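Local atomic coordinates of ATP phosphoribosyltransferase regulatory subunit (Bacillus halodurans, PDB entry 3OD1), a protein that is predicted to be required, together with HisG, for the first step of histidine biosynthesis and may allow feedback regulation of ATP phosphoribosyltransferase activity by histidine. Residues 32-37 against 127-132; 58-63 against 301-306; 137-142 against 249-254. All blocks are in the same frame, centred on the assembly; numbering follows the deposited sequence.

Interaction 1 of 3, residues 32-37 against 127-132; sequences DQMTEE and EQLGVE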
# COMPACT_ATOMS: atom_id res chain seq x y z
N ASP B 32 0.29 11.99 0.07
CA ASP B 32 1.45 12.46 0.82
C ASP B 32 1.18 13.81 1.49
O ASP B 32 1.61 14.04 2.62
CB ASP B 32 2.68 12.56 -0.06
CG ASP B 32 3.25 11.19 -0.43
OD1 ASP B 32 2.72 10.14 0.02
OD2 ASP B 32 4.23 11.17 -1.18
N GLN B 33 0.46 14.69 0.81
CA GLN B 33 0.07 15.95 1.43
C GLN B 33 -0.86 15.72 2.62
O GLN B 33 -0.69 16.34 3.68
CB GLN B 33 -0.58 16.87 0.39
CG GLN B 33 0.41 17.35 -0.67
CD GLN B 33 1.53 18.18 -0.06
OE1 GLN B 33 1.29 18.99 0.84
NE2 GLN B 33 2.75 17.99 -0.54
N MSE B 34 -1.83 14.83 2.47
CA MSE B 34 -2.74 14.55 3.57
C MSE B 34 -2.05 13.88 4.74
O MSE B 34 -2.31 14.23 5.90
CB MSE B 34 -3.96 13.74 3.11
CG MSE B 34 -4.80 14.48 2.06
SE MSE B 34 -6.47 13.60 1.71
CE MSE B 34 -7.30 13.83 3.47
N THR B 35 -1.20 12.90 4.46
CA THR B 35 -0.51 12.16 5.51
C THR B 35 0.47 13.06 6.27
O THR B 35 0.68 12.89 7.47
CB THR B 35 0.19 10.89 4.98
OG1 THR B 35 1.03 11.24 3.88
CG2 THR B 35 -0.84 9.87 4.51
N GLU B 36 1.05 14.03 5.57
CA GLU B 36 1.92 15.01 6.21
C GLU B 36 1.15 15.87 7.22
O GLU B 36 1.66 16.14 8.30
CB GLU B 36 2.58 15.92 5.18
CG GLU B 36 4.07 15.68 5.04
CD GLU B 36 4.67 16.44 3.87
OE1 GLU B 36 4.65 17.69 3.90
OE2 GLU B 36 5.17 15.78 2.94
N GLU B 37 -0.03 16.35 6.84
CA GLU B 37 -0.86 17.13 7.76
C GLU B 37 -1.27 16.27 8.96
O GLU B 37 -1.14 16.68 10.12
CB GLU B 37 -2.13 17.66 7.07
CG GLU B 37 -2.97 18.60 7.94
CD GLU B 37 -2.26 19.92 8.21
OE1 GLU B 37 -1.33 20.23 7.46
OE2 GLU B 37 -2.63 20.64 9.17
N GLU B 127 -8.45 2.64 -2.48
CA GLU B 127 -7.59 3.16 -1.42
C GLU B 127 -8.34 4.16 -0.52
O GLU B 127 -9.07 5.02 -1.00
CB GLU B 127 -6.33 3.81 -2.02
CG GLU B 127 -5.26 4.13 -1.01
CD GLU B 127 -3.93 4.49 -1.66
OE1 GLU B 127 -3.92 4.85 -2.86
OE2 GLU B 127 -2.89 4.41 -0.95
N GLN B 128 -8.17 4.00 0.78
CA GLN B 128 -8.82 4.89 1.73
C GLN B 128 -7.79 5.38 2.73
O GLN B 128 -6.89 4.63 3.13
CB GLN B 128 -9.95 4.16 2.44
CG GLN B 128 -10.77 5.04 3.35
CD GLN B 128 -11.96 4.28 3.91
OE1 GLN B 128 -12.80 3.78 3.16
NE2 GLN B 128 -12.01 4.16 5.24
N LEU B 129 -7.93 6.63 3.13
CA LEU B 129 -7.01 7.23 4.07
C LEU B 129 -7.81 7.93 5.18
O LEU B 129 -8.87 8.51 4.92
CB LEU B 129 -6.07 8.17 3.30
CG LEU B 129 -5.12 9.18 3.92
CD1 LEU B 129 -4.16 9.66 2.83
CD2 LEU B 129 -5.89 10.37 4.48
N GLY B 130 -7.35 7.84 6.42
CA GLY B 130 -8.10 8.44 7.50
C GLY B 130 -7.43 8.28 8.84
O GLY B 130 -6.26 7.87 8.92
N VAL B 131 -8.18 8.59 9.90
CA VAL B 131 -7.68 8.57 11.28
C VAL B 131 -8.76 8.05 12.21
O VAL B 131 -9.96 8.12 11.91
CB VAL B 131 -7.33 10.00 11.78
CG1 VAL B 131 -6.34 10.68 10.84
CG2 VAL B 131 -8.60 10.86 11.92
N GLU B 132 -8.31 7.51 13.36
CA GLU B 132 -9.20 7.17 14.46
C GLU B 132 -8.65 7.86 15.70
O GLU B 132 -7.43 7.83 15.94
CB GLU B 132 -9.21 5.65 14.71
CG GLU B 132 -9.40 4.81 13.45
CD GLU B 132 -10.76 5.02 12.81
OE1 GLU B 132 -11.66 5.60 13.45
OE2 GLU B 132 -10.92 4.60 11.64
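Leu129 sends its two methyls from strand 125-134 toward helix 21-40, where they straddle CB of Met34, a selenomethionine. Leu129 CD1 and Leu129 CD2 each lie 4.1 Å from Met34 CB, while each methyl also has a partner of its own. Leu129 CD1 meets the methyl of Thr35, 3.7 Å from Thr35 CG2; Leu129 CD2 meets the far end of Met34, 3.9 Å from Met34 CE. Met34 brings CE back to the leucine by bending at its last torsion (chi3 65°), and its side chain continues to Ala152 and Leu153 of helix 139-155. Thr35 divides its roles: CG2 joins the apolar contact, and OG1 turns to its own helix, hydrogen-bonded to Cys31 O. Shortening Leu129 to an alanine is likely to leave Thr35 CG2 and Met34 CE without the methyls they rest on, opening a gap between helix and sheet. Within the sheet, the backbone of Leu129 is hydrogen-bonded to Val318 and that of Gly130 to Tyr108, so the strand has neighbours on both edges. This is the class II synthetase-like core, an antiparallel sheet flanked by helices, in which helix 21-40 probably corresponds to motif 1 and strands 104-113 and 125-134 to motif 2.

Interaction 2 of 3, residues 58-63 against 301-306; sequences GVVSAI and DELLSK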
# COMPACT_ATOMS: atom_id res chain seq x y z
N GLY B 58 -15.12 -9.00 10.49
CA GLY B 58 -16.07 -8.88 9.40
C GLY B 58 -17.43 -8.40 9.89
O GLY B 58 -17.97 -7.41 9.39
N VAL B 59 -17.98 -9.09 10.89
CA VAL B 59 -19.32 -8.77 11.38
C VAL B 59 -19.45 -7.41 12.09
O VAL B 59 -20.48 -6.75 11.97
CB VAL B 59 -19.87 -9.88 12.31
CG1 VAL B 59 -20.10 -11.18 11.52
CG2 VAL B 59 -18.94 -10.12 13.48
N VAL B 60 -18.42 -6.98 12.82
CA VAL B 60 -18.56 -5.73 13.57
C VAL B 60 -18.22 -4.50 12.72
O VAL B 60 -18.32 -3.37 13.18
CB VAL B 60 -17.74 -5.73 14.87
CG1 VAL B 60 -18.21 -6.85 15.78
CG2 VAL B 60 -16.25 -5.87 14.57
N SER B 61 -17.82 -4.74 11.48
CA SER B 61 -17.56 -3.67 10.53
C SER B 61 -18.84 -2.88 10.22
O SER B 61 -19.95 -3.43 10.28
CB SER B 61 -17.00 -4.24 9.23
OG SER B 61 -16.94 -3.25 8.23
N ALA B 62 -18.67 -1.60 9.89
CA ALA B 62 -19.80 -0.76 9.48
C ALA B 62 -20.31 -1.16 8.09
O ALA B 62 -21.44 -0.85 7.72
CB ALA B 62 -19.40 0.71 9.48
N ILE B 63 -19.47 -1.85 7.33
CA ILE B 63 -19.82 -2.31 5.99
C ILE B 63 -20.85 -3.43 6.07
O ILE B 63 -20.69 -4.37 6.85
CB ILE B 63 -18.55 -2.80 5.24
CG1 ILE B 63 -17.46 -1.74 5.34
CG2 ILE B 63 -18.87 -3.09 3.78
CD1 ILE B 63 -17.94 -0.34 4.96
N ASP B 301 -19.28 4.96 19.34
CA ASP B 301 -18.89 4.75 20.74
C ASP B 301 -19.08 3.34 21.30
O ASP B 301 -18.71 3.09 22.44
CB ASP B 301 -19.61 5.74 21.67
CG ASP B 301 -19.05 7.16 21.57
OD1 ASP B 301 -18.02 7.39 20.90
OD2 ASP B 301 -19.66 8.06 22.19
N GLU B 302 -19.66 2.43 20.52
CA GLU B 302 -19.90 1.07 21.01
C GLU B 302 -19.00 0.00 20.36
O GLU B 302 -19.04 -1.17 20.74
CB GLU B 302 -21.38 0.70 20.85
CG GLU B 302 -22.32 1.61 21.65
CD GLU B 302 -21.93 1.67 23.12
OE1 GLU B 302 -21.46 0.65 23.67
OE2 GLU B 302 -22.09 2.75 23.73
N LEU B 303 -18.18 0.39 19.40
CA LEU B 303 -17.34 -0.61 18.73
C LEU B 303 -16.26 -1.19 19.65
O LEU B 303 -16.12 -2.41 19.73
CB LEU B 303 -16.70 -0.04 17.47
CG LEU B 303 -15.85 -1.02 16.65
CD1 LEU B 303 -16.69 -2.17 16.09
CD2 LEU B 303 -15.16 -0.28 15.52
N LEU B 304 -15.50 -0.33 20.32
CA LEU B 304 -14.38 -0.82 21.13
C LEU B 304 -14.82 -1.81 22.20
O LEU B 304 -14.05 -2.69 22.60
CB LEU B 304 -13.56 0.33 21.73
CG LEU B 304 -12.39 0.86 20.88
CD1 LEU B 304 -11.31 -0.21 20.70
CD2 LEU B 304 -12.88 1.34 19.52
N SER B 305 -16.06 -1.66 22.67
CA SER B 305 -16.63 -2.58 23.66
C SER B 305 -16.70 -4.00 23.11
O SER B 305 -16.52 -4.96 23.85
CB SER B 305 -18.02 -2.14 24.09
OG SER B 305 -17.96 -0.95 24.84
N LYS B 306 -16.97 -4.13 21.82
CA LYS B 306 -17.03 -5.44 21.17
C LYS B 306 -15.67 -6.14 21.13
O LYS B 306 -15.60 -7.35 20.90
CB LYS B 306 -17.62 -5.33 19.77
CG LYS B 306 -19.08 -4.92 19.79
CD LYS B 306 -19.62 -4.68 18.41
CE LYS B 306 -21.04 -4.11 18.49
NZ LYS B 306 -21.61 -3.95 17.12
O HOH W 1 -20.32 -2.59 14.81
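The C-terminal end of helix 54-60, near the subunit interface, meets the short helical segment 303-306 through apolar side chains and a bridging water. Val60 is the centre of the contact, touched by two side chains of the other segment. Leu303 reaches it with CD1, which lies 3.9 Å from Val60 CB and 3.5 Å from Val60 O, the two side chains crossing at about a right angle. With CG anti to the backbone N (chi1 -177°), Leu303 carries this methyl to the valine although its CB does not point there. Lys306 runs past Val60 in the opposite direction, an extended chain whose CD packs 3.7 Å from Val60 CG1. Continuing straight on, NZ of Lys306 donates to a water (3.0 Å from NZ to the water oxygen), which donates to Val60 O at 2.7 Å. The lysine thus rests one methylene on the valine and reaches its carbonyl through water, at a helix end where carbonyls lack the next helical N-H.

Both segments belong to the class II synthetase-like domain. Just after Val60 the chain leaves the helix, and Ser61 forms an ST turn, its OG accepting from Ile63 N at 3.0 Å with an N-H...O angle of 157°; the same OG is hydrogen-bonded to Asp84 OD1. Leu303 also touches Thr86 and Ala90, so this leucine is packed against helix 86-94 as well. Met9 of the second subunit packs on Val60, while Lys306 stays largely exposed.

Interaction 3 of 3, residues 137-142 against 249-254; sequences GTASAD and MTKLYE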
# COMPACT_ATOMS: atom_id res chain seq x y z
N GLY B 137 -13.88 11.59 24.61
CA GLY B 137 -15.28 11.88 24.35
C GLY B 137 -15.65 13.34 24.32
O GLY B 137 -16.84 13.67 24.27
N THR B 138 -14.66 14.23 24.31
CA THR B 138 -14.94 15.67 24.40
C THR B 138 -15.40 16.29 23.07
O THR B 138 -15.15 15.75 21.99
CB THR B 138 -13.71 16.46 24.89
OG1 THR B 138 -12.63 16.29 23.96
CG2 THR B 138 -13.27 15.99 26.28
N ALA B 139 -16.07 17.43 23.16
CA ALA B 139 -16.35 18.26 22.00
C ALA B 139 -15.04 18.67 21.32
O ALA B 139 -15.00 18.91 20.12
CB ALA B 139 -17.16 19.50 22.40
N SER B 140 -13.97 18.75 22.11
CA SER B 140 -12.65 19.07 21.57
C SER B 140 -12.25 18.03 20.53
O SER B 140 -11.73 18.36 19.46
CB SER B 140 -11.60 19.11 22.69
OG SER B 140 -11.85 20.19 23.57
N ALA B 141 -12.51 16.77 20.85
CA ALA B 141 -12.16 15.65 19.99
C ALA B 141 -13.04 15.62 18.74
O ALA B 141 -12.54 15.38 17.64
CB ALA B 141 -12.29 14.35 20.76
N ASP B 142 -14.35 15.83 18.91
CA ASP B 142 -15.28 15.96 17.78
C ASP B 142 -14.78 17.01 16.78
O ASP B 142 -14.69 16.76 15.58
CB ASP B 142 -16.67 16.37 18.26
CG ASP B 142 -17.44 15.23 18.93
OD1 ASP B 142 -17.02 14.06 18.82
OD2 ASP B 142 -18.48 15.52 19.55
N MSE B 249 -23.89 19.70 19.16
CA MSE B 249 -23.72 20.37 17.88
C MSE B 249 -23.33 21.83 18.05
O MSE B 249 -22.49 22.34 17.31
CB MSE B 249 -24.94 20.19 16.97
CG MSE B 249 -24.71 19.06 15.96
SE MSE B 249 -26.29 18.64 14.90
CE MSE B 249 -27.59 18.52 16.35
N THR B 250 -23.91 22.51 19.03
CA THR B 250 -23.57 23.92 19.24
C THR B 250 -22.15 24.09 19.76
O THR B 250 -21.41 24.95 19.29
CB THR B 250 -24.57 24.63 20.19
OG1 THR B 250 -24.37 24.18 21.53
CG2 THR B 250 -26.00 24.32 19.76
N LYS B 251 -21.76 23.28 20.74
CA LYS B 251 -20.38 23.33 21.19
C LYS B 251 -19.40 22.91 20.09
O LYS B 251 -18.30 23.46 19.99
CB LYS B 251 -20.15 22.51 22.45
CG LYS B 251 -18.72 22.66 22.95
CD LYS B 251 -18.57 22.34 24.42
CE LYS B 251 -17.16 22.70 24.89
NZ LYS B 251 -16.89 22.18 26.26
N LEU B 252 -19.79 21.93 19.28
CA LEU B 252 -18.97 21.50 18.15
C LEU B 252 -18.71 22.66 17.20
O LEU B 252 -17.57 22.88 16.77
CB LEU B 252 -19.65 20.36 17.38
CG LEU B 252 -18.94 19.90 16.11
CD1 LEU B 252 -17.48 19.56 16.42
CD2 LEU B 252 -19.68 18.72 15.47
N TYR B 253 -19.75 23.42 16.89
CA TYR B 253 -19.60 24.56 15.98
C TYR B 253 -18.64 25.59 16.59
O TYR B 253 -17.83 26.16 15.88
CB TYR B 253 -20.95 25.21 15.64
CG TYR B 253 -20.82 26.28 14.57
CD1 TYR B 253 -20.57 25.93 13.24
CD2 TYR B 253 -20.93 27.63 14.89
CE1 TYR B 253 -20.44 26.90 12.26
CE2 TYR B 253 -20.80 28.61 13.91
CZ TYR B 253 -20.55 28.23 12.59
OH TYR B 253 -20.41 29.18 11.61
N GLU B 254 -18.75 25.81 17.89
CA GLU B 254 -17.87 26.74 18.59
C GLU B 254 -16.41 26.31 18.47
O GLU B 254 -15.54 27.14 18.19
CB GLU B 254 -18.27 26.86 20.08
CG GLU B 254 -19.60 27.56 20.30
CD GLU B 254 -20.06 27.53 21.76
OE1 GLU B 254 -19.35 26.95 22.62
OE2 GLU B 254 -21.14 28.08 22.04
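The N-terminal first turn of helix 139-155 packs here against helix 240-258, close to the second subunit. Ala139 and Leu252 mark the nearest backbone approach, their CA atoms 5.7 Å apart, a closeness that the small alanine side chain permits. Ala139 CB lies along the aliphatic part of Lys251, 3.6 Å from Lys251 CG and 3.8 Å from Lys251 CD. Trans about its first torsion (chi1 -177°) and extended beyond, the lysine passes over the alanine methyl before NZ reaches Asn345 of the second subunit. The next residue, Leu252, extends CD1 to Asp142, one turn beyond Ala139, and lies 3.7 Å from Asp142 C and 3.8 Å from Asp142 CB by this methyl. The leucine therefore meets the hydrocarbon base of the aspartate, whose carboxylate forms a salt bridge through OD1 to Arg299. Both Asp142 and Leu252 also touch Val281 of strand 281-286, so the helix pair rests on the central sheet.

The start of the helix is fixed by Thr138 at the N-cap: its OG1 accepts from Ala141 N at 3.1 Å, with an N-H...O angle of 144°. Ser140, on the first turn, is hydrogen-bonded through OG to Asp369 and Arg348 of the second subunit. The contact is plain helix-helix packing on one face of the class II synthetase-like sheet, at the border of the dimer interface.

In the fold
All three contacts lie in the class II synthetase-like part of the chain, about 22 to 23 Å apart between centres and without touching one another. Interaction 1 is the buried one, set between a helix and the central sheet. Interactions 2 and 3 lie further from the chain centre, are partly buried and touch the second subunit; in each a lysine offers aliphatic carbon to a small apolar side chain and its ammonium to a polar partner, a water in one and the other subunit in the other. Interactions 1 and 3 meet through carbon atoms, and only interaction 2 adds a water bridge. Strand 125-134 of interaction 1 leads directly into helix 139-155 of interaction 3, which also touches Met34.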